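Local atomic coordinates of cysteine protease (Listeria monocytogenes, PDB entry 5HU4), a protein that cleaves the C-terminal sorting signal of surface proteins and, through a thioester intermediate, attaches them covalently to the cell wall. Residues 45-50 against 104-109; 68-73 against 81-86. All coordinates share one frame; numbering follows the deposited sequence.

Contact 1: 45-50 against 104-109; sequences YPLAGH and ARITLI
Leu47 is held by both its backbone polar atoms to the neighbouring strand: its N donates to Thr107 O at 2.7 Å, and its O accepts from Ile109 N at 2.8 Å. These bonds belong to a parallel ladder in the sortase beta-barrel, in which 45-48 and 105-109 run side by side with their directions only 17° apart. Tyr45 N donates to Arg105 O, and the pairing runs on backward to Gly43, which shares a backbone bond with Arg105. Gly49 N to Ile109 O, at 3.0 Å, carries it one residue past the last bridge, Ala48 with Ile109. Thr107 N reaches Tyr45 O over a longer 3.2 Å, the N-H pointing almost straight at the oxygen. CA-H...O contacts from Pro46, Leu108 and Ala48 fill in between the N-H bonds.

Tyr45, Leu47, Ile106 and Leu108 share one face. There the Leu47 and Ile106 side chains cross obliquely and meet through their CD1 methyls, 4.1 Å apart, while Leu108 turns its CD2 to Leu47 CB. Leu47 CD1 also lies in the plane of the Tyr45 ring, at its edge. Ile106 has CG1 anti to its backbone N (chi1 -168°), which lays CG1 beside Tyr45 O. Ile7 of strand 3-9 packs on Leu47, Ile106 and Leu108, and Ile71 of strand 70-74 on Ile106 and Leu108, so this face looks into the hydrophobic interior.

Pro46, Thr107, Ala48 and Ile109 occupy the other face. His50, the catalytic proton donor/acceptor, follows Gly49 and makes no contact with 104-109. Just beyond the two segments, Gly49 O is hydrogen-bonded to Thr110 OG1, and Thr107 OG1 to Asn44 OD1.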
loop_
_atom_site.group_PDB
_atom_site.type_symbol
_atom_site.label_atom_id
_atom_site.label_comp_id
_atom_site.label_asym_id
_atom_site.label_seq_id
_atom_site.Cartn_x
_atom_site.Cartn_y
_atom_site.Cartn_z
ATOM N N TYR A 45 -4.048 -6.865 4.053
ATOM C CA TYR A 45 -3.442 -5.672 4.626
ATOM C C TYR A 45 -3.770 -4.455 3.770
ATOM O O TYR A 45 -2.964 -4.041 2.937
ATOM C CB TYR A 45 -1.926 -5.845 4.753
ATOM C CG TYR A 45 -1.269 -4.848 5.681
ATOM C CD1 TYR A 45 -1.233 -5.066 7.052
ATOM C CD2 TYR A 45 -0.684 -3.691 5.186
ATOM C CE1 TYR A 45 -0.632 -4.159 7.905
ATOM C CE2 TYR A 45 -0.082 -2.777 6.032
ATOM C CZ TYR A 45 -0.058 -3.016 7.389
ATOM O OH TYR A 45 0.542 -2.108 8.230
ATOM N N PRO A 46 -4.967 -3.880 3.969
ATOM C CA PRO A 46 -5.413 -2.735 3.169
ATOM C C PRO A 46 -4.689 -1.446 3.541
ATOM O O PRO A 46 -4.524 -1.144 4.723
ATOM C CB PRO A 46 -6.904 -2.640 3.499
ATOM C CG PRO A 46 -7.011 -3.193 4.874
ATOM C CD PRO A 46 -5.973 -4.278 4.969
ATOM N N LEU A 47 -4.257 -0.702 2.528
ATOM C CA LEU A 47 -3.582 0.571 2.743
ATOM C C LEU A 47 -4.180 1.654 1.857
ATOM O O LEU A 47 -4.398 1.443 0.665
ATOM C CB LEU A 47 -2.080 0.442 2.473
ATOM C CG LEU A 47 -1.265 -0.350 3.495
ATOM C CD1 LEU A 47 0.132 -0.639 2.963
ATOM C CD2 LEU A 47 -1.199 0.406 4.811
ATOM N N ALA A 48 -4.446 2.814 2.448
ATOM C CA ALA A 48 -4.978 3.945 1.703
ATOM C C ALA A 48 -3.913 5.021 1.532
ATOM O O ALA A 48 -3.117 5.271 2.437
ATOM C CB ALA A 48 -6.204 4.514 2.398
ATOM N N GLY A 49 -3.903 5.650 0.363
ATOM C CA GLY A 49 -2.976 6.728 0.074
ATOM C C GLY A 49 -3.619 7.725 -0.866
ATOM O O GLY A 49 -4.205 7.342 -1.877
ATOM N N HIS A 50 -3.514 9.005 -0.532
ATOM C CA HIS A 50 -4.188 10.044 -1.301
ATOM C C HIS A 50 -3.632 10.169 -2.715
ATOM O O HIS A 50 -2.454 9.907 -2.961
ATOM C CB HIS A 50 -4.079 11.391 -0.585
ATOM C CG HIS A 50 -5.139 12.375 -0.987
ATOM N ND1 HIS A 50 -6.466 12.195 -0.690
ATOM C CD2 HIS A 50 -5.050 13.542 -1.670
ATOM C CE1 HIS A 50 -7.164 13.219 -1.170
ATOM N NE2 HIS A 50 -6.328 14.042 -1.765
ATOM N N ALA A 104 -3.055 -14.541 2.200
ATOM C CA ALA A 104 -2.233 -13.396 2.566
ATOM C C ALA A 104 -2.133 -12.440 1.382
ATOM O O ALA A 104 -1.632 -12.808 0.318
ATOM C CB ALA A 104 -0.855 -13.844 3.015
ATOM N N ARG A 105 -2.617 -11.216 1.564
ATOM C CA ARG A 105 -2.653 -10.250 0.473
ATOM C C ARG A 105 -2.485 -8.815 0.957
ATOM O O ARG A 105 -2.707 -8.512 2.131
ATOM C CB ARG A 105 -3.967 -10.370 -0.297
ATOM C CG ARG A 105 -5.191 -10.078 0.553
ATOM C CD ARG A 105 -6.410 -9.779 -0.300
ATOM N NE ARG A 105 -6.791 -10.914 -1.133
ATOM C CZ ARG A 105 -7.657 -10.842 -2.138
ATOM N NH1 ARG A 105 -8.235 -9.685 -2.433
ATOM N NH2 ARG A 105 -7.947 -11.924 -2.846
ATOM N N ILE A 106 -2.092 -7.937 0.039
ATOM C CA ILE A 106 -2.052 -6.507 0.312
ATOM C C ILE A 106 -3.031 -5.799 -0.623
ATOM O O ILE A 106 -3.202 -6.195 -1.777
ATOM C CB ILE A 106 -0.624 -5.928 0.150
ATOM C CG1 ILE A 106 -0.550 -4.505 0.712
ATOM C CG2 ILE A 106 -0.174 -5.971 -1.305
ATOM C CD1 ILE A 106 0.833 -3.895 0.650
ATOM N N THR A 107 -3.696 -4.769 -0.112
ATOM C CA THR A 107 -4.697 -4.052 -0.891
ATOM C C THR A 107 -4.430 -2.552 -0.890
ATOM O O THR A 107 -4.650 -1.872 0.111
ATOM C CB THR A 107 -6.118 -4.315 -0.356
ATOM O OG1 THR A 107 -6.363 -5.727 -0.320
ATOM C CG2 THR A 107 -7.155 -3.644 -1.242
ATOM N N LEU A 108 -3.953 -2.042 -2.020
ATOM C CA LEU A 108 -3.637 -0.624 -2.145
ATOM C C LEU A 108 -4.829 0.146 -2.704
ATOM O O LEU A 108 -5.373 -0.208 -3.751
ATOM C CB LEU A 108 -2.410 -0.423 -3.035
ATOM C CG LEU A 108 -1.169 -1.228 -2.641
ATOM C CD1 LEU A 108 0.045 -0.768 -3.432
ATOM C CD2 LEU A 108 -0.916 -1.121 -1.146
ATOM N N ILE A 109 -5.230 1.200 -2.000
ATOM C CA ILE A 109 -6.417 1.958 -2.377
ATOM C C ILE A 109 -6.128 3.448 -2.525
ATOM O O ILE A 109 -5.560 4.075 -1.629
ATOM C CB ILE A 109 -7.549 1.773 -1.345
ATOM C CG1 ILE A 109 -7.837 0.286 -1.127
ATOM C CG2 ILE A 109 -8.807 2.507 -1.791
ATOM C CD1 ILE A 109 -8.937 0.017 -0.129
#

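Contact 2: 68-73 against 81-86; sequences GDKIYL and EYTVTE
With CG anti to the carbonyl carbon (chi1 -53°) and bends at chi2 and chi4, Lys70 stands alongside Thr83, and Glu81, extended from a chi1 of 174°, brings its carboxylate across the lysine chain. Lys70 CE thus lies 3.4 Å from Glu81 OE2, yet Lys70 NZ stays 4.5 Å from that oxygen, too far for a salt bridge, and makes a weak hydrogen bond to Thr83 OG1 at 3.3 Å. The Glu81 carboxylate runs alongside the Tyr72 ring, their planes 50° apart, with CD 3.8 Å from Tyr72 CE1; Tyr141 stacks on that ring.

On the opposite face Ile71 CD1 meets Val84 CG2 at 3.7 Å, the two side chains crossing at about a right angle. Leu73 CD2 touches Tyr82 CE1, and the Tyr82 hydroxyl is hydrogen-bonded to Gly41 N. Ile71 and Tyr82 exchange two backbone bonds, Tyr82 N to Ile71 O at 2.8 Å, and Ile71 N to Tyr82 O. Val84 N to Asp69 O extends the ladder. This is the antiparallel register of a beta hairpin, made here by strands 70-74 and 78-91 of the sortase barrel.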
loop_
_atom_site.group_PDB
_atom_site.type_symbol
_atom_site.label_atom_id
_atom_site.label_comp_id
_atom_site.label_asym_id
_atom_site.label_seq_id
_atom_site.Cartn_x
_atom_site.Cartn_y
_atom_site.Cartn_z
ATOM N N GLY A 68 2.523 -8.554 -13.115
ATOM C CA GLY A 68 2.627 -8.664 -11.673
ATOM C C GLY A 68 3.826 -7.932 -11.101
ATOM O O GLY A 68 4.893 -8.519 -10.918
ATOM N N ASP A 69 3.652 -6.645 -10.822
ATOM C CA ASP A 69 4.691 -5.856 -10.175
ATOM C C ASP A 69 4.820 -6.254 -8.711
ATOM O O ASP A 69 3.858 -6.715 -8.096
ATOM C CB ASP A 69 4.392 -4.360 -10.288
ATOM C CG ASP A 69 4.472 -3.854 -11.713
ATOM O OD1 ASP A 69 5.105 -4.529 -12.552
ATOM O OD2 ASP A 69 3.903 -2.778 -11.992
ATOM N N LYS A 70 6.011 -6.073 -8.155
ATOM C CA LYS A 70 6.254 -6.411 -6.761
ATOM C C LYS A 70 5.874 -5.258 -5.840
ATOM O O LYS A 70 6.113 -4.090 -6.157
ATOM C CB LYS A 70 7.723 -6.783 -6.544
ATOM C CG LYS A 70 8.249 -7.861 -7.479
ATOM C CD LYS A 70 7.425 -9.135 -7.395
ATOM C CE LYS A 70 8.189 -10.314 -7.978
ATOM N NZ LYS A 70 7.303 -11.223 -8.759
ATOM N N ILE A 71 5.270 -5.594 -4.704
ATOM C CA ILE A 71 5.021 -4.621 -3.650
ATOM C C ILE A 71 5.780 -5.047 -2.402
ATOM O O ILE A 71 5.636 -6.179 -1.937
ATOM C CB ILE A 71 3.525 -4.484 -3.324
ATOM C CG1 ILE A 71 2.729 -4.130 -4.580
ATOM C CG2 ILE A 71 3.310 -3.431 -2.246
ATOM C CD1 ILE A 71 1.231 -4.141 -4.372
ATOM N N TYR A 72 6.594 -4.146 -1.867
ATOM C CA TYR A 72 7.397 -4.467 -0.696
ATOM C C TYR A 72 6.876 -3.759 0.545
ATOM O O TYR A 72 6.623 -2.556 0.533
ATOM C CB TYR A 72 8.862 -4.112 -0.944
ATOM C CG TYR A 72 9.466 -4.903 -2.078
ATOM C CD1 TYR A 72 9.991 -6.169 -1.862
ATOM C CD2 TYR A 72 9.500 -4.392 -3.368
ATOM C CE1 TYR A 72 10.539 -6.901 -2.897
ATOM C CE2 TYR A 72 10.046 -5.115 -4.409
ATOM C CZ TYR A 72 10.562 -6.370 -4.167
ATOM O OH TYR A 72 11.110 -7.096 -5.199
ATOM N N LEU A 73 6.715 -4.530 1.614
ATOM C CA LEU A 73 6.173 -4.028 2.865
ATOM C C LEU A 73 7.052 -4.492 4.019
ATOM O O LEU A 73 7.516 -5.632 4.027
ATOM C CB LEU A 73 4.736 -4.515 3.051
ATOM C CG LEU A 73 3.950 -4.058 4.279
ATOM C CD1 LEU A 73 3.690 -2.561 4.231
ATOM C CD2 LEU A 73 2.646 -4.835 4.382
ATOM N N GLU A 81 7.026 -9.579 0.732
ATOM C CA GLU A 81 6.965 -9.364 -0.708
ATOM C C GLU A 81 5.645 -9.843 -1.300
ATOM O O GLU A 81 5.307 -11.025 -1.224
ATOM C CB GLU A 81 8.134 -10.067 -1.402
ATOM C CG GLU A 81 8.074 -10.019 -2.921
ATOM C CD GLU A 81 9.359 -10.494 -3.572
ATOM O OE1 GLU A 81 10.342 -10.742 -2.841
ATOM O OE2 GLU A 81 9.388 -10.619 -4.815
ATOM N N TYR A 82 4.904 -8.910 -1.890
ATOM C CA TYR A 82 3.659 -9.233 -2.573
ATOM C C TYR A 82 3.830 -9.099 -4.082
ATOM O O TYR A 82 4.744 -8.421 -4.553
ATOM C CB TYR A 82 2.522 -8.327 -2.095
ATOM C CG TYR A 82 2.202 -8.428 -0.618
ATOM C CD1 TYR A 82 2.952 -7.738 0.325
ATOM C CD2 TYR A 82 1.136 -9.198 -0.171
ATOM C CE1 TYR A 82 2.656 -7.821 1.674
ATOM C CE2 TYR A 82 0.834 -9.287 1.175
ATOM C CZ TYR A 82 1.597 -8.596 2.093
ATOM O OH TYR A 82 1.299 -8.683 3.433
ATOM N N THR A 83 2.948 -9.744 -4.836
ATOM C CA THR A 83 2.945 -9.621 -6.287
ATOM C C THR A 83 1.554 -9.239 -6.776
ATOM O O THR A 83 0.587 -9.961 -6.533
ATOM C CB THR A 83 3.390 -10.924 -6.975
ATOM O OG1 THR A 83 4.764 -11.187 -6.659
ATOM C CG2 THR A 83 3.239 -10.809 -8.484
ATOM N N VAL A 84 1.463 -8.100 -7.458
ATOM C CA VAL A 84 0.193 -7.597 -7.975
ATOM C C VAL A 84 -0.499 -8.629 -8.858
ATOM O O VAL A 84 0.078 -9.109 -9.832
ATOM C CB VAL A 84 0.391 -6.297 -8.780
ATOM C CG1 VAL A 84 -0.922 -5.852 -9.407
ATOM C CG2 VAL A 84 0.966 -5.203 -7.893
ATOM N N THR A 85 -1.735 -8.973 -8.509
ATOM C CA THR A 85 -2.484 -9.972 -9.261
ATOM C C THR A 85 -3.763 -9.399 -9.862
ATOM O O THR A 85 -4.311 -9.956 -10.812
ATOM C CB THR A 85 -2.845 -11.182 -8.380
ATOM O OG1 THR A 85 -3.585 -10.744 -7.234
ATOM C CG2 THR A 85 -1.587 -11.902 -7.923
ATOM N N GLU A 86 -4.239 -8.285 -9.313
ATOM C CA GLU A 86 -5.432 -7.644 -9.853
ATOM C C GLU A 86 -5.407 -6.129 -9.650
ATOM O O GLU A 86 -4.986 -5.626 -8.607
ATOM C CB GLU A 86 -6.695 -8.263 -9.233
ATOM C CG GLU A 86 -7.348 -7.467 -8.114
ATOM C CD GLU A 86 -8.565 -8.168 -7.534
ATOM O OE1 GLU A 86 -8.386 -9.142 -6.771
ATOM O OE2 GLU A 86 -9.701 -7.746 -7.844
#

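How the contacts relate
Contact 2 is nested in the chain loop that contact 1 closes, and their centres lie 11 Å apart. The two ladders turn their apolar faces to each other across the barrel interior: Leu108 CD1 meets Ile71 CD1 at 3.7 Å, and Tyr45 CD2 meets Leu73 CD2 at 3.6 Å. Tyr82 spans the gap as well, its CE2 3.4 Å from Ile106 N. Strand 119-132 lies between 105-111 and 78-91 in the sheet and pairs with both. Contact 1 borders the active site: segment 45-50 ends at His50, which does not itself touch 104-109, and the Ile109 side chain is about 7 Å from that of Cys111, the acyl-thioester residue. Contact 2 lies away from both catalytic residues.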